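Local coordinates for protein lipid II:glycine glycyltransferase (Staphylococcus aureus, PDB 6SNR) that probably transfers the first glycine of the pentaglycine cross-bridge from glycyl-tRNA to the lysine side chain of membrane-bound lipid II, in building staphylococcal peptidoglycan, at residues D157-S162 with M340-R345; R165-K170 with P332-Q337; T36-R41 with L69-R74. One frame throughout, in Å; residues are numbered along the deposited sequence.

Contact 1 (D157-S162 with M340-R345); sequences DELLNS and MMKYAR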
loop_
_atom_site.group_PDB
_atom_site.type_symbol
_atom_site.label_atom_id
_atom_site.label_comp_id
_atom_site.label_asym_id
_atom_site.label_seq_id
_atom_site.Cartn_x
_atom_site.Cartn_y
_atom_site.Cartn_z
ATOM N N ASP A 157 0.621 20.067 3.000
ATOM C CA ASP A 157 1.620 20.768 2.185
ATOM C C ASP A 157 2.981 20.115 2.248
ATOM O O ASP A 157 3.609 19.935 1.243
ATOM C CB ASP A 157 1.740 22.260 2.625
ATOM C CG ASP A 157 2.388 23.137 1.559
ATOM O OD1 ASP A 157 1.758 23.300 0.477
ATOM O OD2 ASP A 157 3.518 23.656 1.770
ATOM N N GLU A 158 3.451 19.718 3.433
ATOM C CA GLU A 158 4.741 19.048 3.558
ATOM C C GLU A 158 4.762 17.711 2.787
ATOM O O GLU A 158 5.762 17.336 2.204
ATOM C CB GLU A 158 5.040 18.722 5.020
ATOM C CG GLU A 158 5.270 19.880 5.987
ATOM C CD GLU A 158 5.452 19.356 7.430
ATOM O OE1 GLU A 158 6.601 19.434 7.943
ATOM O OE2 GLU A 158 4.481 18.812 8.046
ATOM N N LEU A 159 3.637 17.021 2.832
ATOM C CA LEU A 159 3.517 15.715 2.155
ATOM C C LEU A 159 3.639 15.891 0.637
ATOM O O LEU A 159 4.475 15.259 -0.017
ATOM C CB LEU A 159 2.208 15.044 2.530
ATOM C CG LEU A 159 1.914 13.684 1.888
ATOM C CD1 LEU A 159 3.021 12.661 2.179
ATOM C CD2 LEU A 159 0.543 13.193 2.353
ATOM N N LEU A 160 2.811 16.803 0.110
ATOM C CA LEU A 160 2.880 17.151 -1.310
ATOM C C LEU A 160 4.288 17.627 -1.713
ATOM O O LEU A 160 4.814 17.229 -2.725
ATOM C CB LEU A 160 1.784 18.196 -1.641
ATOM C CG LEU A 160 1.690 18.598 -3.112
ATOM C CD1 LEU A 160 1.429 17.445 -4.045
ATOM C CD2 LEU A 160 0.606 19.639 -3.234
ATOM N N ASN A 161 4.893 18.503 -0.899
ATOM C CA ASN A 161 6.262 18.999 -1.142
ATOM C C ASN A 161 7.338 17.912 -1.265
ATOM O O ASN A 161 8.356 18.067 -1.989
ATOM C CB ASN A 161 6.655 20.017 -0.037
ATOM C CG ASN A 161 5.865 21.326 -0.088
ATOM O OD1 ASN A 161 5.276 21.687 -1.111
ATOM N ND2 ASN A 161 5.820 22.024 1.051
ATOM N N SER A 162 7.097 16.750 -0.598
ATOM C CA SER A 162 8.041 15.633 -0.629
ATOM C C SER A 162 8.079 14.887 -1.948
ATOM O O SER A 162 9.046 14.218 -2.245
ATOM C CB SER A 162 7.739 14.651 0.551
ATOM O OG SER A 162 6.599 13.840 0.294
ATOM N N MET A 340 -5.122 8.589 -0.301
ATOM C CA MET A 340 -4.883 7.390 0.526
ATOM C C MET A 340 -3.797 7.660 1.548
ATOM O O MET A 340 -3.898 7.205 2.703
ATOM C CB MET A 340 -4.552 6.140 -0.323
ATOM C CG MET A 340 -5.777 5.602 -1.059
ATOM S SD MET A 340 -5.496 4.041 -1.895
ATOM C CE MET A 340 -4.184 4.472 -2.987
ATOM N N MET A 341 -2.794 8.438 1.173
ATOM C CA MET A 341 -1.749 8.805 2.114
ATOM C C MET A 341 -2.336 9.626 3.231
ATOM O O MET A 341 -2.032 9.407 4.402
ATOM C CB MET A 341 -0.632 9.547 1.439
ATOM C CG MET A 341 0.237 8.703 0.526
ATOM S SD MET A 341 1.421 9.798 -0.316
ATOM C CE MET A 341 2.281 8.637 -1.377
ATOM N N LYS A 342 -3.188 10.598 2.890
ATOM C CA LYS A 342 -3.819 11.418 3.919
ATOM C C LYS A 342 -4.723 10.588 4.842
ATOM O O LYS A 342 -4.656 10.783 6.058
ATOM C CB LYS A 342 -4.576 12.614 3.293
ATOM C CG LYS A 342 -3.629 13.646 2.678
ATOM C CD LYS A 342 -4.429 14.839 2.127
ATOM C CE LYS A 342 -5.608 14.390 1.268
ATOM N NZ LYS A 342 -6.364 15.522 0.641
ATOM N N TYR A 343 -5.511 9.659 4.283
ATOM C CA TYR A 343 -6.375 8.776 5.047
ATOM C C TYR A 343 -5.518 7.933 5.990
ATOM O O TYR A 343 -5.858 7.755 7.162
ATOM C CB TYR A 343 -7.178 7.819 4.136
ATOM C CG TYR A 343 -8.027 6.847 4.915
ATOM C CD1 TYR A 343 -7.528 5.641 5.358
ATOM C CD2 TYR A 343 -9.330 7.158 5.255
ATOM C CE1 TYR A 343 -8.300 4.780 6.100
ATOM C CE2 TYR A 343 -10.113 6.304 5.995
ATOM C CZ TYR A 343 -9.605 5.085 6.389
ATOM O OH TYR A 343 -10.359 4.208 7.136
ATOM N N ALA A 344 -4.426 7.428 5.469
ATOM C CA ALA A 344 -3.551 6.560 6.254
ATOM C C ALA A 344 -2.993 7.353 7.451
ATOM O O ALA A 344 -2.993 6.869 8.595
ATOM C CB ALA A 344 -2.413 5.995 5.393
ATOM N N ARG A 345 -2.503 8.573 7.201
ATOM C CA ARG A 345 -1.981 9.438 8.261
ATOM C C ARG A 345 -3.068 9.674 9.330
ATOM O O ARG A 345 -2.803 9.578 10.555
ATOM C CB ARG A 345 -1.551 10.800 7.667
ATOM C CG ARG A 345 -1.096 11.822 8.714
ATOM C CD ARG A 345 -0.938 13.241 8.127
ATOM N NE ARG A 345 -2.254 13.751 7.726
ATOM C CZ ARG A 345 -2.478 14.579 6.703
ATOM N NH1 ARG A 345 -1.481 15.059 5.966
ATOM N NH2 ARG A 345 -3.731 14.901 6.400
#
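Two first torsions bring Leu159 and Met341 together: Leu159 turns CG opposite its backbone N (chi1 179°), while Met341 sets CG opposite its carbonyl carbon (chi1 -71°) and then runs out extended. The pairing shows how a beta-alpha-beta crossover is covered from outside. Helix 332-347 links the parallel neighbours 315-323 and 351-356 of one sheet, and the short helix 156-162 packs on it, with Leu159 making the apolar contact. The two branches of Leu159 divide the work. CD2 rests 3.9 Å from CB of Met341 and also touches CG of Lys342 at 4.2 Å, whereas CD1 faces the thioether, 4.1 Å from SD of Met341. Past the leucine, Met341 also packs on Phe163, Trp377, Tyr352 and Phe354, so it ties the helix pair to the sheet beneath. Polar bonds accompany this apolar contact: the guanidinium of Arg345 forms a salt bridge with Asp156, at the start of the short helix, and a hydrogen bond with the carbonyl O of Lys154 just before it, and CA of Lys342 sits above one guanidinium face, toward the rim. The backbone of Leu159 is gripped as well. Its O accepts from N of Ser162 and, in the carbonyl plane on a lone pair, from OG of Ser162 at 2.6 Å.

Contact 2 (R165-K170 with P332-Q337); sequences RRNRSK and PNHHMQ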
loop_
_atom_site.group_PDB
_atom_site.type_symbol
_atom_site.label_atom_id
_atom_site.label_comp_id
_atom_site.label_asym_id
_atom_site.label_seq_id
_atom_site.Cartn_x
_atom_site.Cartn_y
_atom_site.Cartn_z
ATOM N N ARG A 165 9.209 16.835 -8.415
ATOM C CA ARG A 165 8.595 18.076 -8.877
ATOM C C ARG A 165 7.504 17.947 -9.934
ATOM O O ARG A 165 6.438 18.523 -9.754
ATOM C CB ARG A 165 9.722 18.995 -9.367
ATOM C CG ARG A 165 9.274 20.407 -9.702
ATOM C CD ARG A 165 10.495 21.265 -9.972
ATOM N NE ARG A 165 10.102 22.679 -10.116
ATOM C CZ ARG A 165 10.818 23.576 -10.787
ATOM N NH1 ARG A 165 11.958 23.240 -11.386
ATOM N NH2 ARG A 165 10.342 24.842 -10.857
ATOM N N ARG A 166 7.748 17.180 -11.003
ATOM C CA ARG A 166 6.742 16.916 -12.042
ATOM C C ARG A 166 5.509 16.243 -11.424
ATOM O O ARG A 166 4.357 16.606 -11.703
ATOM C CB ARG A 166 7.300 16.098 -13.198
ATOM C CG ARG A 166 8.373 16.770 -14.074
ATOM C CD ARG A 166 8.430 16.071 -15.433
ATOM N NE ARG A 166 9.264 16.762 -16.421
ATOM C CZ ARG A 166 9.087 16.726 -17.746
ATOM N NH1 ARG A 166 8.090 16.039 -18.300
ATOM N NH2 ARG A 166 9.917 17.395 -18.535
ATOM N N ASN A 167 5.738 15.292 -10.530
ATOM C CA ASN A 167 4.587 14.621 -9.902
ATOM C C ASN A 167 3.763 15.540 -9.008
ATOM O O ASN A 167 2.534 15.418 -8.936
ATOM C CB ASN A 167 5.088 13.409 -9.073
ATOM C CG ASN A 167 3.974 12.499 -8.670
ATOM O OD1 ASN A 167 3.100 12.197 -9.468
ATOM N ND2 ASN A 167 4.008 12.037 -7.415
ATOM N N ARG A 168 4.402 16.488 -8.315
ATOM C CA ARG A 168 3.656 17.464 -7.529
ATOM C C ARG A 168 2.683 18.209 -8.428
ATOM O O ARG A 168 1.527 18.472 -8.044
ATOM C CB ARG A 168 4.563 18.508 -6.849
ATOM C CG ARG A 168 5.545 17.941 -5.856
ATOM C CD ARG A 168 6.084 18.991 -4.924
ATOM N NE ARG A 168 6.976 19.960 -5.584
ATOM C CZ ARG A 168 8.293 19.856 -5.763
ATOM N NH1 ARG A 168 9.012 18.808 -5.320
ATOM N NH2 ARG A 168 8.946 20.877 -6.369
ATOM N N SER A 169 3.166 18.578 -9.618
ATOM C CA SER A 169 2.319 19.318 -10.531
ATOM C C SER A 169 1.110 18.468 -10.971
ATOM O O SER A 169 -0.016 18.973 -11.061
ATOM C CB SER A 169 3.102 19.817 -11.748
ATOM O OG SER A 169 2.188 20.203 -12.756
ATOM N N LYS A 170 1.341 17.172 -11.175
ATOM C CA LYS A 170 0.277 16.266 -11.616
ATOM C C LYS A 170 -0.736 16.047 -10.496
ATOM O O LYS A 170 -1.932 15.957 -10.747
ATOM C CB LYS A 170 0.812 14.897 -12.054
ATOM C CG LYS A 170 1.702 14.860 -13.290
ATOM C CD LYS A 170 0.974 14.780 -14.626
ATOM C CE LYS A 170 1.918 14.207 -15.693
ATOM N NZ LYS A 170 1.556 14.545 -17.096
ATOM N N PRO A 332 -6.647 10.121 -12.352
ATOM C CA PRO A 332 -7.283 9.482 -11.189
ATOM C C PRO A 332 -6.325 8.782 -10.223
ATOM O O PRO A 332 -6.558 8.891 -9.022
ATOM C CB PRO A 332 -8.265 8.510 -11.818
ATOM C CG PRO A 332 -7.597 8.117 -13.077
ATOM C CD PRO A 332 -6.986 9.411 -13.598
ATOM N N ASN A 333 -5.288 8.115 -10.724
ATOM C CA ASN A 333 -4.307 7.427 -9.839
ATOM C C ASN A 333 -3.569 8.410 -8.943
ATOM O O ASN A 333 -3.288 8.123 -7.788
ATOM C CB ASN A 333 -3.304 6.619 -10.664
ATOM C CG ASN A 333 -3.970 5.479 -11.439
ATOM O OD1 ASN A 333 -3.811 5.339 -12.648
ATOM N ND2 ASN A 333 -4.709 4.662 -10.737
ATOM N N HIS A 334 -3.275 9.610 -9.449
ATOM C CA HIS A 334 -2.579 10.616 -8.640
ATOM C C HIS A 334 -3.461 11.173 -7.545
ATOM O O HIS A 334 -3.002 11.378 -6.403
ATOM C CB HIS A 334 -2.103 11.784 -9.548
ATOM C CG HIS A 334 -1.113 11.365 -10.577
ATOM N ND1 HIS A 334 -1.471 10.683 -11.719
ATOM C CD2 HIS A 334 0.227 11.506 -10.635
ATOM C CE1 HIS A 334 -0.393 10.438 -12.434
ATOM N NE2 HIS A 334 0.649 10.935 -11.796
ATOM N N HIS A 335 -4.746 11.368 -7.859
ATOM C CA HIS A 335 -5.721 11.775 -6.872
ATOM C C HIS A 335 -5.861 10.706 -5.776
ATOM O O HIS A 335 -5.772 11.005 -4.573
ATOM C CB HIS A 335 -7.079 12.032 -7.552
ATOM C CG HIS A 335 -8.003 12.851 -6.730
ATOM N ND1 HIS A 335 -9.310 13.121 -7.106
ATOM C CD2 HIS A 335 -7.836 13.424 -5.526
ATOM C CE1 HIS A 335 -9.898 13.818 -6.161
ATOM N NE2 HIS A 335 -9.023 14.029 -5.197
ATOM N N MET A 336 -6.001 9.467 -6.257
ATOM C CA MET A 336 -6.095 8.274 -5.382
ATOM C C MET A 336 -4.930 8.136 -4.396
ATOM O O MET A 336 -5.166 8.035 -3.158
ATOM C CB MET A 336 -6.192 6.989 -6.213
ATOM C CG MET A 336 -6.853 5.847 -5.449
ATOM S SD MET A 336 -7.088 4.443 -6.558
ATOM C CE MET A 336 -5.484 3.991 -7.111
ATOM N N GLN A 337 -3.717 8.226 -4.913
ATOM C CA GLN A 337 -2.503 8.072 -4.049
ATOM C C GLN A 337 -2.455 9.105 -2.942
ATOM O O GLN A 337 -2.265 8.776 -1.768
ATOM C CB GLN A 337 -1.207 8.125 -4.826
ATOM C CG GLN A 337 -0.946 6.903 -5.680
ATOM C CD GLN A 337 -0.749 5.630 -4.856
ATOM O OE1 GLN A 337 -0.442 5.690 -3.653
ATOM N NE2 GLN A 337 -0.878 4.478 -5.521
#
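Where the first turns of helices 165-177 and 332-347 come side by side, Asn167 and Lys170 meet the imidazole of His334. The backbones approach most nearly at Lys170 and His334, whose CA atoms are 7.0 Å apart, and the ring of His334 fills the interval. It presents its CD2-NE2 edge to the other helix. OD1 of Asn167 arrives at that edge in the ring plane, 3.2 Å from CD2 of His334 and 3.6 Å from NE2 of the same ring. The amide and the imidazole are turned 53° against each other, so they do not stack; a carbonyl oxygen instead looks at a polarised ring C-H, an approach that is probably favourable electrostatically. On the same helix face, one turn along, CB of Lys170 sits obliquely to the ring, 3.7 Å from CD2 of His334. The lysine chain then bends at chi2 (-85°) and carries its ammonium off, leaving NZ of Lys170 6.5 Å from NE2 of His334.

The contact illustrates how the crossover helix of a GNAT-like domain is held on both sides: one flank of helix 332-347 lies on the central sheet, with Pro332 and Met336 against Ser305 and Val231, while His334 and His335 reach the other way to Ala174, a turn beyond Lys170. His335 also binds OG1 of Thr179 through ND1. The indole of Trp377 is a common neighbour of Asn167 and Gln337, and Gln337 OE1 is hydrogen-bonded to the hydroxyl of Tyr352. At the start of helix 165-177, the side chain of Glu164 accepts from N of Asn167, while ND2 of Asn167 makes a weak hydrogen bond to the carbonyl O of Val376.

Contact 3 (T36-R41 with L69-R74); sequences TGWYAR and LCYISR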
loop_
_atom_site.group_PDB
_atom_site.type_symbol
_atom_site.label_atom_id
_atom_site.label_comp_id
_atom_site.label_asym_id
_atom_site.label_seq_id
_atom_site.Cartn_x
_atom_site.Cartn_y
_atom_site.Cartn_z
ATOM N N THR A 36 -4.589 -21.025 0.667
ATOM C CA THR A 36 -3.475 -21.601 -0.083
ATOM C C THR A 36 -2.660 -22.656 0.677
ATOM O O THR A 36 -1.519 -22.926 0.329
ATOM C CB THR A 36 -2.548 -20.497 -0.665
ATOM O OG1 THR A 36 -2.257 -19.518 0.332
ATOM C CG2 THR A 36 -3.224 -19.800 -1.865
ATOM N N GLY A 37 -3.256 -23.215 1.720
ATOM C CA GLY A 37 -2.763 -24.413 2.369
ATOM C C GLY A 37 -1.915 -24.187 3.597
ATOM O O GLY A 37 -1.291 -25.134 4.114
ATOM N N TRP A 38 -1.874 -22.949 4.087
ATOM C CA TRP A 38 -1.077 -22.651 5.250
ATOM C C TRP A 38 -1.888 -22.751 6.525
ATOM O O TRP A 38 -3.033 -22.289 6.575
ATOM C CB TRP A 38 -0.469 -21.248 5.196
ATOM C CG TRP A 38 0.424 -20.997 4.010
ATOM C CD1 TRP A 38 0.025 -20.622 2.747
ATOM C CD2 TRP A 38 1.853 -21.155 3.944
ATOM N NE1 TRP A 38 1.125 -20.504 1.916
ATOM C CE2 TRP A 38 2.255 -20.848 2.620
ATOM C CE3 TRP A 38 2.829 -21.548 4.859
ATOM C CZ2 TRP A 38 3.641 -20.890 2.230
ATOM C CZ3 TRP A 38 4.168 -21.608 4.449
ATOM C CH2 TRP A 38 4.548 -21.260 3.169
ATOM N N TYR A 39 -1.306 -23.348 7.551
ATOM C CA TYR A 39 -1.895 -23.363 8.902
ATOM C C TYR A 39 -0.967 -22.703 9.896
ATOM O O TYR A 39 0.259 -22.767 9.774
ATOM C CB TYR A 39 -2.324 -24.765 9.376
ATOM C CG TYR A 39 -1.214 -25.826 9.485
ATOM C CD1 TYR A 39 -0.800 -26.529 8.343
ATOM C CD2 TYR A 39 -0.658 -26.173 10.706
ATOM C CE1 TYR A 39 0.204 -27.497 8.417
ATOM C CE2 TYR A 39 0.334 -27.153 10.790
ATOM C CZ TYR A 39 0.736 -27.813 9.641
ATOM O OH TYR A 39 1.756 -28.753 9.795
ATOM N N ALA A 40 -1.557 -22.066 10.912
ATOM C CA ALA A 40 -0.838 -21.197 11.788
ATOM C C ALA A 40 -0.689 -21.677 13.221
ATOM O O ALA A 40 -1.601 -22.353 13.779
ATOM C CB ALA A 40 -1.463 -19.785 11.782
ATOM N N ARG A 41 0.403 -21.246 13.825
ATOM C CA ARG A 41 0.667 -21.420 15.253
ATOM C C ARG A 41 1.321 -20.174 15.746
ATOM O O ARG A 41 1.988 -19.488 14.980
ATOM C CB ARG A 41 1.573 -22.628 15.476
ATOM C CG ARG A 41 0.886 -23.949 15.158
ATOM C CD ARG A 41 -0.203 -24.360 16.170
ATOM N NE ARG A 41 0.383 -24.429 17.472
ATOM C CZ ARG A 41 1.082 -25.477 17.928
ATOM N NH1 ARG A 41 1.208 -26.592 17.213
ATOM N NH2 ARG A 41 1.637 -25.408 19.120
ATOM N N LEU A 69 7.330 -26.747 5.425
ATOM C CA LEU A 69 8.090 -25.533 5.702
ATOM C C LEU A 69 7.434 -24.776 6.863
ATOM O O LEU A 69 6.216 -24.682 6.867
ATOM C CB LEU A 69 8.119 -24.589 4.486
ATOM C CG LEU A 69 8.863 -23.221 4.712
ATOM C CD1 LEU A 69 10.327 -23.343 5.108
ATOM C CD2 LEU A 69 8.700 -22.277 3.515
ATOM N N CYS A 70 8.235 -24.322 7.812
ATOM C CA CYS A 70 7.828 -23.344 8.838
ATOM C C CYS A 70 8.256 -21.968 8.374
ATOM O O CYS A 70 9.451 -21.650 8.331
ATOM C CB CYS A 70 8.459 -23.661 10.202
ATOM S SG CYS A 70 8.012 -22.494 11.510
ATOM N N TYR A 71 7.288 -21.107 8.033
ATOM C CA TYR A 71 7.626 -19.781 7.549
ATOM C C TYR A 71 7.046 -18.724 8.489
ATOM O O TYR A 71 5.807 -18.650 8.651
ATOM C CB TYR A 71 7.109 -19.611 6.128
ATOM C CG TYR A 71 7.358 -18.256 5.480
ATOM C CD1 TYR A 71 8.490 -17.493 5.769
ATOM C CD2 TYR A 71 6.381 -17.711 4.642
ATOM C CE1 TYR A 71 8.680 -16.223 5.210
ATOM C CE2 TYR A 71 6.564 -16.444 4.070
ATOM C CZ TYR A 71 7.722 -15.731 4.343
ATOM O OH TYR A 71 7.856 -14.451 3.792
ATOM N N ILE A 72 7.928 -17.968 9.094
ATOM C CA ILE A 72 7.594 -16.880 10.039
ATOM C C ILE A 72 7.668 -15.593 9.238
ATOM O O ILE A 72 8.675 -14.882 9.267
ATOM C CB ILE A 72 8.497 -16.838 11.283
ATOM C CG1 ILE A 72 8.564 -18.235 11.950
ATOM C CG2 ILE A 72 8.021 -15.769 12.282
ATOM C CD1 ILE A 72 9.339 -18.324 13.238
ATOM N N SER A 73 6.586 -15.310 8.516
ATOM C CA SER A 73 6.614 -14.235 7.455
ATOM C C SER A 73 6.634 -12.852 8.103
ATOM O O SER A 73 5.683 -12.430 8.809
ATOM C CB SER A 73 5.396 -14.368 6.511
ATOM O OG SER A 73 4.127 -14.395 7.207
ATOM N N ARG A 74 7.745 -12.124 7.899
ATOM C CA ARG A 74 8.026 -10.846 8.558
ATOM C C ARG A 74 8.077 -10.905 10.107
ATOM O O ARG A 74 7.927 -9.912 10.785
ATOM C CB ARG A 74 7.066 -9.751 8.062
ATOM C CG ARG A 74 7.270 -9.405 6.579
ATOM C CD ARG A 74 8.431 -8.494 6.446
ATOM N NE ARG A 74 8.617 -7.986 5.073
ATOM C CZ ARG A 74 9.719 -8.129 4.337
ATOM N NH1 ARG A 74 10.761 -8.823 4.779
ATOM N NH2 ARG A 74 9.741 -7.504 3.131
#
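From its CB, Trp38 heads for Leu69 and Tyr71, spanning an antiparallel meander in which strand 50-61 lies between strands 39-47 and 68-78 of one sheet. The two outer strands of this trio are not sheet neighbours, so the indole has to reach over the middle one, where it packs on Leu58 and Lys60. CG stands opposite the carbonyl carbon (chi1 -59°), which carries the indole toward strand 68-78. At the five-membered ring, the edge at CD1 of Trp38 faces OG1 of Thr36, in the ring plane and 3.5 Å from CD1. The benzo half does the reaching: CZ3 of Trp38 comes within 3.9 Å of CB of Tyr71, which lies obliquely to the indole. The phenol beyond that CB belongs to another network, its OH being hydrogen-bonded to Asp108 and Gln143. Behind Trp38 the chain has just left helix 27-33 by a Schellman motif with Gly37, at positive phi, as its C-prime residue; N of Trp38 pairs with O of Lys33. At the far tip of the indole, CH2 of Trp38 meets CD2 of Leu69 near the ring plane, at 4.3 Å.

How the contacts relate
Contacts 1 and 2 are two grips on one element, helix 332-347: its later turns meet helix 156-162 and its first turn meets the consecutive helix 165-177. Their centres are 11 Å apart, and they touch where CD of Arg168 lies 3.1 Å from O of Leu160. Contact 2 falls within the chain span enclosed by contact 1, and both spans include the long helices 235-262 and 267-297. Contact 3 closes earlier in the sequence, in the other seven-stranded sheet, with its centre 34 Å from that of contact 1 and 38 Å from that of contact 2, across the chain's centre. The set thus samples both seven-stranded sheets of a monomeric FemABX enzyme.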